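Local coordinates for protein Non-heme chloroperoxidase CPO-A1 (Streptomyces aureofaciens, PDB 1A8Q) that is a cofactor-free haloperoxidase of the alpha/beta hydrolase superfamily that can brominate and may be a chlorinating enzyme in 7-chlorotetracycline biosynthesis, at residues 101-104 / 105-109; 143-146 / 147-151; 151-154 / 155-159. All blocks are in the same frame, centred on the assembly; numbering follows the deposited sequence.

Contact 1 of 3, residues 101-104 / 105-109; sequences ARYV and GRHGT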
ATOM      1  N   ALA A 101      -7.435   3.818   4.645  1.00  9.93           N
ATOM      2  CA  ALA A 101      -8.763   4.506   4.600  1.00  9.99           C
ATOM      3  C   ALA A 101      -9.775   3.843   5.487  1.00 10.50           C
ATOM      4  O   ALA A 101     -10.538   4.487   6.250  1.00 10.42           O
ATOM      5  CB  ALA A 101      -9.195   4.532   3.151  1.00 10.46           C
ATOM      6  N   ARG A 102      -9.879   2.507   5.459  1.00 10.37           N
ATOM      7  CA  ARG A 102     -10.877   1.828   6.276  1.00 11.67           C
ATOM      8  C   ARG A 102     -10.528   1.878   7.737  1.00 10.34           C
ATOM      9  O   ARG A 102     -11.409   1.911   8.582  1.00 11.67           O
ATOM     10  CB  ARG A 102     -11.110   0.393   5.724  1.00 12.27           C
ATOM     11  CG  ARG A 102     -12.150  -0.372   6.533  1.00 13.32           C
ATOM     12  CD  ARG A 102     -13.555   0.235   6.440  1.00 16.21           C
ATOM     13  NE  ARG A 102     -13.865   0.662   5.102  1.00 17.36           N
ATOM     14  CZ  ARG A 102     -14.386  -0.125   4.158  1.00 20.85           C
ATOM     15  NH1 ARG A 102     -14.640  -1.393   4.452  1.00 20.31           N
ATOM     16  NH2 ARG A 102     -14.630   0.400   2.958  1.00 22.43           N
ATOM     17  N   TYR A 103      -9.226   1.938   8.130  1.00  9.12           N
ATOM     18  CA  TYR A 103      -8.849   2.189   9.508  1.00  8.65           C
ATOM     19  C   TYR A 103      -9.395   3.558   9.977  1.00  9.59           C
ATOM     20  O   TYR A 103      -9.971   3.580  11.073  1.00 10.96           O
ATOM     21  CB  TYR A 103      -7.287   2.149   9.645  1.00 10.79           C
ATOM     22  CG  TYR A 103      -6.896   2.484  11.075  1.00 12.29           C
ATOM     23  CD1 TYR A 103      -6.897   1.588  12.124  1.00 12.81           C
ATOM     24  CD2 TYR A 103      -6.534   3.810  11.318  1.00 13.79           C
ATOM     25  CE1 TYR A 103      -6.552   1.995  13.413  1.00 12.41           C
ATOM     26  CE2 TYR A 103      -6.193   4.230  12.593  1.00 13.30           C
ATOM     27  CZ  TYR A 103      -6.208   3.329  13.613  1.00 13.24           C
ATOM     28  OH  TYR A 103      -5.862   3.763  14.870  1.00 15.05           O
ATOM     29  N   VAL A 104      -9.252   4.578   9.163  1.00 10.76           N
ATOM     30  CA  VAL A 104      -9.812   5.893   9.574  1.00 12.57           C
ATOM     31  C   VAL A 104     -11.336   5.785   9.717  1.00 12.72           C
ATOM     32  O   VAL A 104     -11.951   6.261  10.702  1.00 13.32           O
ATOM     33  CB  VAL A 104      -9.387   6.969   8.584  1.00 13.68           C
ATOM     34  CG1 VAL A 104     -10.157   8.286   8.768  1.00 14.07           C
ATOM     35  CG2 VAL A 104      -7.887   7.259   8.776  1.00 14.22           C
ATOM     36  N   GLY A 105     -11.959   5.119   8.768  1.00 10.65           N
ATOM     37  CA  GLY A 105     -13.431   5.012   8.764  1.00 14.44           C
ATOM     38  C   GLY A 105     -13.934   4.266   9.977  1.00 17.78           C
ATOM     39  O   GLY A 105     -14.998   4.599  10.519  1.00 19.40           O
ATOM     40  N   ARG A 106     -13.256   3.205  10.422  1.00 15.23           N
ATOM     41  CA  ARG A 106     -13.730   2.355  11.480  1.00 15.17           C
ATOM     42  C   ARG A 106     -13.273   2.775  12.858  1.00 15.65           C
ATOM     43  O   ARG A 106     -13.979   2.535  13.838  1.00 16.39           O
ATOM     44  CB  ARG A 106     -13.275   0.873  11.326  1.00 15.49           C
ATOM     45  CG  ARG A 106     -14.035   0.113  10.268  1.00 16.24           C
ATOM     46  CD  ARG A 106     -13.535  -1.282   9.993  1.00 13.87           C
ATOM     47  NE  ARG A 106     -13.716  -2.341  10.945  1.00 14.73           N
ATOM     48  CZ  ARG A 106     -14.837  -3.049  11.130  1.00 16.27           C
ATOM     49  NH1 ARG A 106     -15.943  -2.733  10.474  1.00 16.20           N
ATOM     50  NH2 ARG A 106     -14.894  -4.048  11.994  1.00 17.80           N
ATOM     51  N   HIS A 107     -12.018   3.211  12.986  1.00 14.54           N
ATOM     52  CA  HIS A 107     -11.391   3.494  14.256  1.00 14.34           C
ATOM     53  C   HIS A 107     -11.109   4.969  14.519  1.00 14.62           C
ATOM     54  O   HIS A 107     -10.723   5.314  15.647  1.00 18.47           O
ATOM     55  CB  HIS A 107     -10.035   2.719  14.269  1.00 14.04           C
ATOM     56  CG  HIS A 107     -10.336   1.239  14.155  1.00 13.94           C
ATOM     57  ND1 HIS A 107     -10.911   0.578  15.219  1.00 15.15           N
ATOM     58  CD2 HIS A 107     -10.155   0.324  13.179  1.00 12.43           C
ATOM     59  CE1 HIS A 107     -11.090  -0.717  14.905  1.00 14.55           C
ATOM     60  NE2 HIS A 107     -10.634  -0.868  13.674  1.00 14.09           N
ATOM     61  N   GLY A 108     -11.246   5.809  13.508  1.00 13.08           N
ATOM     62  CA  GLY A 108     -11.016   7.247  13.663  1.00 16.45           C
ATOM     63  C   GLY A 108      -9.548   7.639  13.651  1.00 17.01           C
ATOM     64  O   GLY A 108      -8.649   6.828  13.387  1.00 16.08           O
ATOM     65  N   THR A 109      -9.282   8.929  13.918  1.00 15.74           N
ATOM     66  CA  THR A 109      -7.936   9.467  13.814  1.00 15.00           C
ATOM     67  C   THR A 109      -7.304   9.858  15.141  1.00 15.47           C
ATOM     68  O   THR A 109      -6.254  10.535  15.139  1.00 15.63           O
ATOM     69  CB  THR A 109      -7.921  10.709  12.901  1.00 17.04           C
ATOM     70  OG1 THR A 109      -8.865  11.669  13.461  1.00 17.06           O
ATOM     71  CG2 THR A 109      -8.330  10.352  11.487  1.00 16.77           C
TER
HETATM   72  O   HOH W   1      -6.746   6.337  15.378  1.00 18.38           O
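The ring of Tyr103 and the CB of His107, one helical turn apart, make the tight part of this contact. His107 CB lies over one face of the phenol, 4.0 Å from the Tyr103 ring centroid, a CH-pi contact. Having CG anti to its N (chi1 177°), Tyr103 runs forward along the helix to lie under His107 CB; the ring planes are inclined at 32°, an oblique pair. At the far end of the ring a water bonded to Tyr103 OH donates to Gly108 O. Nearby, Val104 CG1 touches Thr109 CG2 at 3.9 Å; Val104, buried against Leu112 and Phe211, suits this apolar corner, and Thr109 bonds Asp212 through OG1.

This helix follows the nucleophile strand of the alpha/beta hydrolase fold, in the beta-alpha-beta unit of strands 88-93 and 112-118. Gly108 leaves it with phi 79°, easy for glycine, while Gly108 N still bonds Val104 O at 2.9 Å.

The outer side is looser. The side chains of Arg102 and Arg106 touch through methylenes, Arg102 CG 3.8 Å from Arg106 CD. Their guanidinium groups are met by carboxylates: Arg102 bridges Asp207 and Asp70, and Arg106 bridges Asp74, which also accepts from His107 NE2.

Contact 2 of 3, residues 143-146 / 147-151; sequences LKNG and VLTER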
ATOM      1  N   LEU A 143      -6.146 -10.795 -13.603  1.00 12.37           N
ATOM      2  CA  LEU A 143      -5.222 -10.982 -12.460  1.00 12.12           C
ATOM      3  C   LEU A 143      -5.544 -12.246 -11.688  1.00 13.02           C
ATOM      4  O   LEU A 143      -4.628 -12.988 -11.292  1.00 12.53           O
ATOM      5  CB  LEU A 143      -5.290  -9.795 -11.500  1.00 12.65           C
ATOM      6  CG  LEU A 143      -4.900  -8.477 -12.182  1.00 14.54           C
ATOM      7  CD1 LEU A 143      -5.123  -7.346 -11.160  1.00 15.84           C
ATOM      8  CD2 LEU A 143      -3.419  -8.459 -12.581  1.00 15.54           C
ATOM      9  N   LYS A 144      -6.835 -12.496 -11.419  1.00 11.80           N
ATOM     10  CA  LYS A 144      -7.187 -13.662 -10.632  1.00 12.31           C
ATOM     11  C   LYS A 144      -6.883 -14.942 -11.413  1.00 13.46           C
ATOM     12  O   LYS A 144      -6.377 -15.905 -10.799  1.00 12.61           O
ATOM     13  CB  LYS A 144      -8.674 -13.672 -10.241  1.00 12.70           C
ATOM     14  CG  LYS A 144      -9.006 -12.567  -9.242  1.00 13.92           C
ATOM     15  CD  LYS A 144     -10.502 -12.612  -8.923  1.00 18.24           C
ATOM     16  CE  LYS A 144     -11.259 -11.835  -9.999  1.00 20.82           C
ATOM     17  NZ  LYS A 144     -12.703 -11.794  -9.593  1.00 23.11           N
ATOM     18  N   ASN A 145      -7.155 -14.929 -12.718  1.00 14.87           N
ATOM     19  CA  ASN A 145      -6.852 -16.127 -13.521  1.00 16.58           C
ATOM     20  C   ASN A 145      -5.346 -16.370 -13.603  1.00 15.16           C
ATOM     21  O   ASN A 145      -4.943 -17.534 -13.664  1.00 15.32           O
ATOM     22  CB  ASN A 145      -7.402 -16.010 -14.946  1.00 21.85           C
ATOM     23  CG  ASN A 145      -7.330 -17.337 -15.683  1.00 27.71           C
ATOM     24  OD1 ASN A 145      -7.406 -17.430 -16.908  1.00 32.92           O
ATOM     25  ND2 ASN A 145      -7.159 -18.448 -14.973  1.00 30.54           N
ATOM     26  N   GLY A 146      -4.545 -15.305 -13.579  1.00 13.32           N
ATOM     27  CA  GLY A 146      -3.088 -15.493 -13.634  1.00 12.34           C
ATOM     28  C   GLY A 146      -2.631 -16.177 -12.375  1.00 10.85           C
ATOM     29  O   GLY A 146      -1.742 -17.068 -12.469  1.00 11.82           O
ATOM     30  N   VAL A 147      -3.103 -15.727 -11.205  1.00  9.05           N
ATOM     31  CA  VAL A 147      -2.668 -16.341  -9.947  1.00 10.24           C
ATOM     32  C   VAL A 147      -3.083 -17.815  -9.908  1.00 10.68           C
ATOM     33  O   VAL A 147      -2.349 -18.667  -9.407  1.00 11.20           O
ATOM     34  CB  VAL A 147      -3.295 -15.608  -8.751  1.00 11.50           C
ATOM     35  CG1 VAL A 147      -3.042 -16.304  -7.425  1.00 11.87           C
ATOM     36  CG2 VAL A 147      -2.781 -14.153  -8.720  1.00 12.03           C
ATOM     37  N   LEU A 148      -4.296 -18.106 -10.397  1.00  7.81           N
ATOM     38  CA  LEU A 148      -4.757 -19.510 -10.353  1.00 10.61           C
ATOM     39  C   LEU A 148      -4.158 -20.386 -11.411  1.00  9.99           C
ATOM     40  O   LEU A 148      -4.158 -21.639 -11.182  1.00 11.42           O
ATOM     41  CB  LEU A 148      -6.301 -19.534 -10.488  1.00 12.02           C
ATOM     42  CG  LEU A 148      -6.994 -18.974  -9.233  1.00 14.07           C
ATOM     43  CD1 LEU A 148      -8.475 -18.756  -9.515  1.00 16.64           C
ATOM     44  CD2 LEU A 148      -6.792 -19.841  -8.003  1.00 18.27           C
ATOM     45  N   THR A 149      -3.666 -19.873 -12.509  1.00 10.15           N
ATOM     46  CA  THR A 149      -3.074 -20.692 -13.566  1.00 11.32           C
ATOM     47  C   THR A 149      -1.676 -21.153 -13.183  1.00 10.60           C
ATOM     48  O   THR A 149      -1.397 -22.363 -13.199  1.00 11.63           O
ATOM     49  CB  THR A 149      -2.993 -19.886 -14.863  1.00 13.66           C
ATOM     50  OG1 THR A 149      -4.345 -19.590 -15.279  1.00 16.16           O
ATOM     51  CG2 THR A 149      -2.284 -20.645 -15.971  1.00 14.97           C
ATOM     52  N   GLU A 150      -0.846 -20.203 -12.803  1.00  8.52           N
ATOM     53  CA  GLU A 150       0.536 -20.595 -12.356  1.00  6.72           C
ATOM     54  C   GLU A 150       1.080 -19.311 -11.692  1.00  6.92           C
ATOM     55  O   GLU A 150       1.615 -18.450 -12.400  1.00  9.57           O
ATOM     56  CB  GLU A 150       1.370 -21.047 -13.526  1.00  8.06           C
ATOM     57  CG  GLU A 150       2.507 -22.006 -13.065  1.00  8.50           C
ATOM     58  CD  GLU A 150       3.534 -21.261 -12.199  1.00  9.12           C
ATOM     59  OE1 GLU A 150       4.423 -20.663 -12.787  1.00  8.56           O
ATOM     60  OE2 GLU A 150       3.381 -21.274 -10.967  1.00 10.94           O
ATOM     61  N   ARG A 151       0.908 -19.217 -10.391  1.00  7.42           N
ATOM     62  CA  ARG A 151       1.305 -17.954  -9.708  1.00  7.27           C
ATOM     63  C   ARG A 151       2.758 -17.563  -9.839  1.00  8.31           C
ATOM     64  O   ARG A 151       3.042 -16.363  -9.817  1.00  7.65           O
ATOM     65  CB  ARG A 151       0.858 -18.100  -8.245  1.00  8.71           C
ATOM     66  CG  ARG A 151       1.603 -19.105  -7.377  1.00 11.25           C
ATOM     67  CD  ARG A 151       1.054 -19.262  -5.950  1.00 15.41           C
ATOM     68  NE  ARG A 151       1.790 -20.341  -5.244  1.00 18.12           N
ATOM     69  CZ  ARG A 151       2.746 -20.199  -4.333  1.00 22.62           C
ATOM     70  NH1 ARG A 151       3.125 -19.004  -3.888  1.00 22.05           N
ATOM     71  NH2 ARG A 151       3.384 -21.238  -3.766  1.00 21.96           N
TER
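Leu143 starts a turn of helix 137-162 in which its carbonyl oxygen takes the N-H of Val147, with CG2 of Val147 lying 3.4 Å from Leu143 O. This helix belongs to the region between strands 112-118 and 215-220 of the alpha/beta hydrolase fold, where the family usually carries its cap. Leu143 and Val147 are both apolar and both touch the ring of Phe154 further along the same helix, a place suited to branched aliphatic groups.

Lys144 follows, and its O accepts from Leu148 N at 3.1 Å. The isobutyl group of Leu148 folds back over this carbonyl, bringing CG to 3.5 Å from Lys144 O. The ammonium group of Lys144 leads off to a salt bridge with Asp197, tying the turn to helix 189-201, against which Val147 and Leu148 also pack.

Asn145 O is gripped twice, by Thr149 N at 2.9 Å and by Thr149 OG1 at 2.7 Å, the two donors approaching from opposite faces of the carbonyl plane. Threonine fits because OG1, set beside its own N (chi1 -64°), can turn its proton back to the preceding turn.

Gly146 has no side chain, and the Phe154 ring uses the space, its CD1 3.5 Å from Gly146 CA. Gly146 O receives a nearly straight bond from Glu150 N, 3.3 Å long with an N-H...O angle of 171°, and a weak one from Thr149 N.

Contact 3 of 3, residues 151-154 / 155-159; sequences RSQF and WKDTA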
ATOM      1  N   ARG A 151       0.908 -19.217 -10.391  1.00  7.42           N
ATOM      2  CA  ARG A 151       1.305 -17.954  -9.708  1.00  7.27           C
ATOM      3  C   ARG A 151       2.758 -17.563  -9.839  1.00  8.31           C
ATOM      4  O   ARG A 151       3.042 -16.363  -9.817  1.00  7.65           O
ATOM      5  CB  ARG A 151       0.858 -18.100  -8.245  1.00  8.71           C
ATOM      6  CG  ARG A 151       1.603 -19.105  -7.377  1.00 11.25           C
ATOM      7  CD  ARG A 151       1.054 -19.262  -5.950  1.00 15.41           C
ATOM      8  NE  ARG A 151       1.790 -20.341  -5.244  1.00 18.12           N
ATOM      9  CZ  ARG A 151       2.746 -20.199  -4.333  1.00 22.62           C
ATOM     10  NH1 ARG A 151       3.125 -19.004  -3.888  1.00 22.05           N
ATOM     11  NH2 ARG A 151       3.384 -21.238  -3.766  1.00 21.96           N
ATOM     12  N   SER A 152       3.668 -18.552  -9.833  1.00  8.16           N
ATOM     13  CA  SER A 152       5.107 -18.168  -9.880  1.00  7.90           C
ATOM     14  C   SER A 152       5.460 -17.429 -11.147  1.00  7.56           C
ATOM     15  O   SER A 152       6.031 -16.306 -11.111  1.00  8.30           O
ATOM     16  CB  SER A 152       5.944 -19.437  -9.707  1.00  7.47           C
ATOM     17  OG  SER A 152       7.338 -19.074  -9.716  1.00  7.86           O
ATOM     18  N   GLN A 153       5.102 -17.972 -12.322  1.00  6.59           N
ATOM     19  CA  GLN A 153       5.327 -17.298 -13.584  1.00  7.90           C
ATOM     20  C   GLN A 153       4.513 -15.988 -13.608  1.00  8.12           C
ATOM     21  O   GLN A 153       4.999 -15.016 -14.159  1.00  8.85           O
ATOM     22  CB  GLN A 153       4.815 -18.133 -14.791  1.00  9.57           C
ATOM     23  CG  GLN A 153       5.198 -17.538 -16.137  1.00 12.27           C
ATOM     24  CD  GLN A 153       6.688 -17.359 -16.320  1.00 14.10           C
ATOM     25  OE1 GLN A 153       7.485 -18.240 -15.964  1.00 13.71           O
ATOM     26  NE2 GLN A 153       7.131 -16.235 -16.892  1.00 14.58           N
ATOM     27  N   PHE A 154       3.318 -16.031 -13.025  1.00  7.92           N
ATOM     28  CA  PHE A 154       2.474 -14.811 -13.055  1.00  9.65           C
ATOM     29  C   PHE A 154       3.157 -13.640 -12.360  1.00  9.37           C
ATOM     30  O   PHE A 154       3.039 -12.479 -12.815  1.00 10.32           O
ATOM     31  CB  PHE A 154       1.115 -15.092 -12.410  1.00  9.68           C
ATOM     32  CG  PHE A 154       0.205 -13.861 -12.440  1.00 11.98           C
ATOM     33  CD1 PHE A 154      -0.283 -13.412 -13.636  1.00 13.87           C
ATOM     34  CD2 PHE A 154      -0.141 -13.277 -11.225  1.00 13.78           C
ATOM     35  CE1 PHE A 154      -1.163 -12.297 -13.642  1.00 14.94           C
ATOM     36  CE2 PHE A 154      -1.018 -12.178 -11.236  1.00 14.97           C
ATOM     37  CZ  PHE A 154      -1.498 -11.745 -12.446  1.00 13.96           C
ATOM     38  N   TRP A 155       3.872 -13.897 -11.266  1.00  7.77           N
ATOM     39  CA  TRP A 155       4.565 -12.750 -10.599  1.00  9.40           C
ATOM     40  C   TRP A 155       5.677 -12.249 -11.486  1.00  9.67           C
ATOM     41  O   TRP A 155       5.957 -11.029 -11.513  1.00 10.26           O
ATOM     42  CB  TRP A 155       5.057 -13.199  -9.222  1.00  8.65           C
ATOM     43  CG  TRP A 155       3.957 -13.675  -8.331  1.00  9.47           C
ATOM     44  CD1 TRP A 155       4.014 -14.766  -7.506  1.00  9.10           C
ATOM     45  CD2 TRP A 155       2.693 -13.036  -8.064  1.00 10.20           C
ATOM     46  NE1 TRP A 155       2.836 -14.894  -6.835  1.00 10.67           N
ATOM     47  CE2 TRP A 155       2.012 -13.839  -7.149  1.00 11.18           C
ATOM     48  CE3 TRP A 155       2.096 -11.854  -8.548  1.00 11.56           C
ATOM     49  CZ2 TRP A 155       0.740 -13.519  -6.659  1.00 11.59           C
ATOM     50  CZ3 TRP A 155       0.832 -11.526  -8.044  1.00 12.72           C
ATOM     51  CH2 TRP A 155       0.180 -12.369  -7.133  1.00 12.08           C
ATOM     52  N   LYS A 156       6.429 -13.145 -12.155  1.00  8.75           N
ATOM     53  CA  LYS A 156       7.477 -12.689 -13.065  1.00 11.17           C
ATOM     54  C   LYS A 156       6.889 -11.826 -14.181  1.00 11.47           C
ATOM     55  O   LYS A 156       7.453 -10.751 -14.491  1.00 12.54           O
ATOM     56  CB  LYS A 156       8.194 -13.891 -13.697  1.00 11.50           C
ATOM     57  CG  LYS A 156       8.784 -14.743 -12.547  1.00 15.75           C
ATOM     58  CD  LYS A 156       9.305 -16.097 -12.940  1.00 19.78           C
ATOM     59  CE  LYS A 156       9.949 -16.192 -14.301  1.00 24.24           C
ATOM     60  NZ  LYS A 156      11.244 -15.431 -14.336  1.00 28.86           N
ATOM     61  N   ASP A 157       5.733 -12.240 -14.737  1.00 10.75           N
ATOM     62  CA  ASP A 157       5.149 -11.442 -15.809  1.00 11.82           C
ATOM     63  C   ASP A 157       4.560 -10.119 -15.297  1.00 11.24           C
ATOM     64  O   ASP A 157       4.666  -9.104 -15.997  1.00 13.63           O
ATOM     65  CB  ASP A 157       4.021 -12.244 -16.475  1.00 14.68           C
ATOM     66  CG  ASP A 157       4.523 -13.496 -17.190  1.00 17.07           C
ATOM     67  OD1 ASP A 157       5.692 -13.619 -17.531  1.00 18.28           O
ATOM     68  OD2 ASP A 157       3.681 -14.378 -17.441  1.00 20.74           O
ATOM     69  N   THR A 158       3.975 -10.136 -14.129  1.00  9.56           N
ATOM     70  CA  THR A 158       3.361  -8.944 -13.536  1.00 11.18           C
ATOM     71  C   THR A 158       4.390  -7.900 -13.134  1.00 10.59           C
ATOM     72  O   THR A 158       4.030  -6.703 -13.150  1.00 10.79           O
ATOM     73  CB  THR A 158       2.563  -9.396 -12.305  1.00 12.67           C
ATOM     74  OG1 THR A 158       1.546 -10.294 -12.829  1.00 12.71           O
ATOM     75  CG2 THR A 158       1.865  -8.238 -11.599  1.00 14.22           C
ATOM     76  N   ALA A 159       5.600  -8.345 -12.797  1.00  8.85           N
ATOM     77  CA  ALA A 159       6.618  -7.327 -12.405  1.00 10.05           C
ATOM     78  C   ALA A 159       6.876  -6.333 -13.514  1.00 12.15           C
ATOM     79  O   ALA A 159       7.204  -5.162 -13.208  1.00 11.05           O
ATOM     80  CB  ALA A 159       7.901  -8.053 -12.017  1.00 11.40           C
TER
HETATM   81  O   HOH W   2       2.344 -16.426  -4.468  1.00 14.87           O
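Phe154 O is held by two donors of Thr158, OG1 at 2.6 Å and N at 2.8 Å, which reach it from opposite faces of the carbonyl plane. This is a helical turn in which a threonine hydroxyl bonds back to the carbonyl four residues earlier, in helix 137-162 of the probable cap region of the alpha/beta hydrolase fold. The same hydroxyl oxygen sits over the centre of the Phe154 ring, 3.3 Å above its plane. A chi1 of -179° swings the Phe154 ring away from its own N and forward under the Thr158 hydroxyl.

Beside it, Phe154 CE2 meets Trp155 CZ3 at 3.7 Å, the two rings inclined at 54°. A tryptophan suits this buried place, its indole packing among Trp28, Trp181 and Val147 while NE1 still reaches a water. Arg151 O lies over one face of the indole, 3.0 Å from Trp155 CD1, and also accepts from Trp155 N.

On the solvent side the groups are polar. Gln153 NE2 donates to Asp157 OD1 at 3.1 Å, coming from above the carboxylate plane, while OD1 lies in the plane of the amide. The bend at chi2 of Gln153 (57°) turns its amide toward this neighbour, and the aliphatic CE of Lys156 rests 3.6 Å from Gln153 OE1. Farther back, one water accepts from both Arg151 NH1 and Trp155 NE1, 2.9 Å from the indole nitrogen.

Contacts 2 and 3 are successive parts of helix 137-162: they share Arg151, and their centres are about 9 Å apart. The helix is kinked at the join, where Glu150 takes the N-H groups of Ser152 and Gln153 in its carboxylate, and Phe154 of contact 3 folds back on contact 2, its CE2 3.7 Å from Val147 CG2. Each has one residue near the catalytic triad without belonging to it: the side chain of Leu143 is about 9 Å from that of Ser94, and that of Thr158 about 8 Å from that of His252. Contact 1, on the helix that follows Ser94, lies about 32 Å from contact 2 and, across the chain's centre, about 33 Å from contact 3, centre to centre.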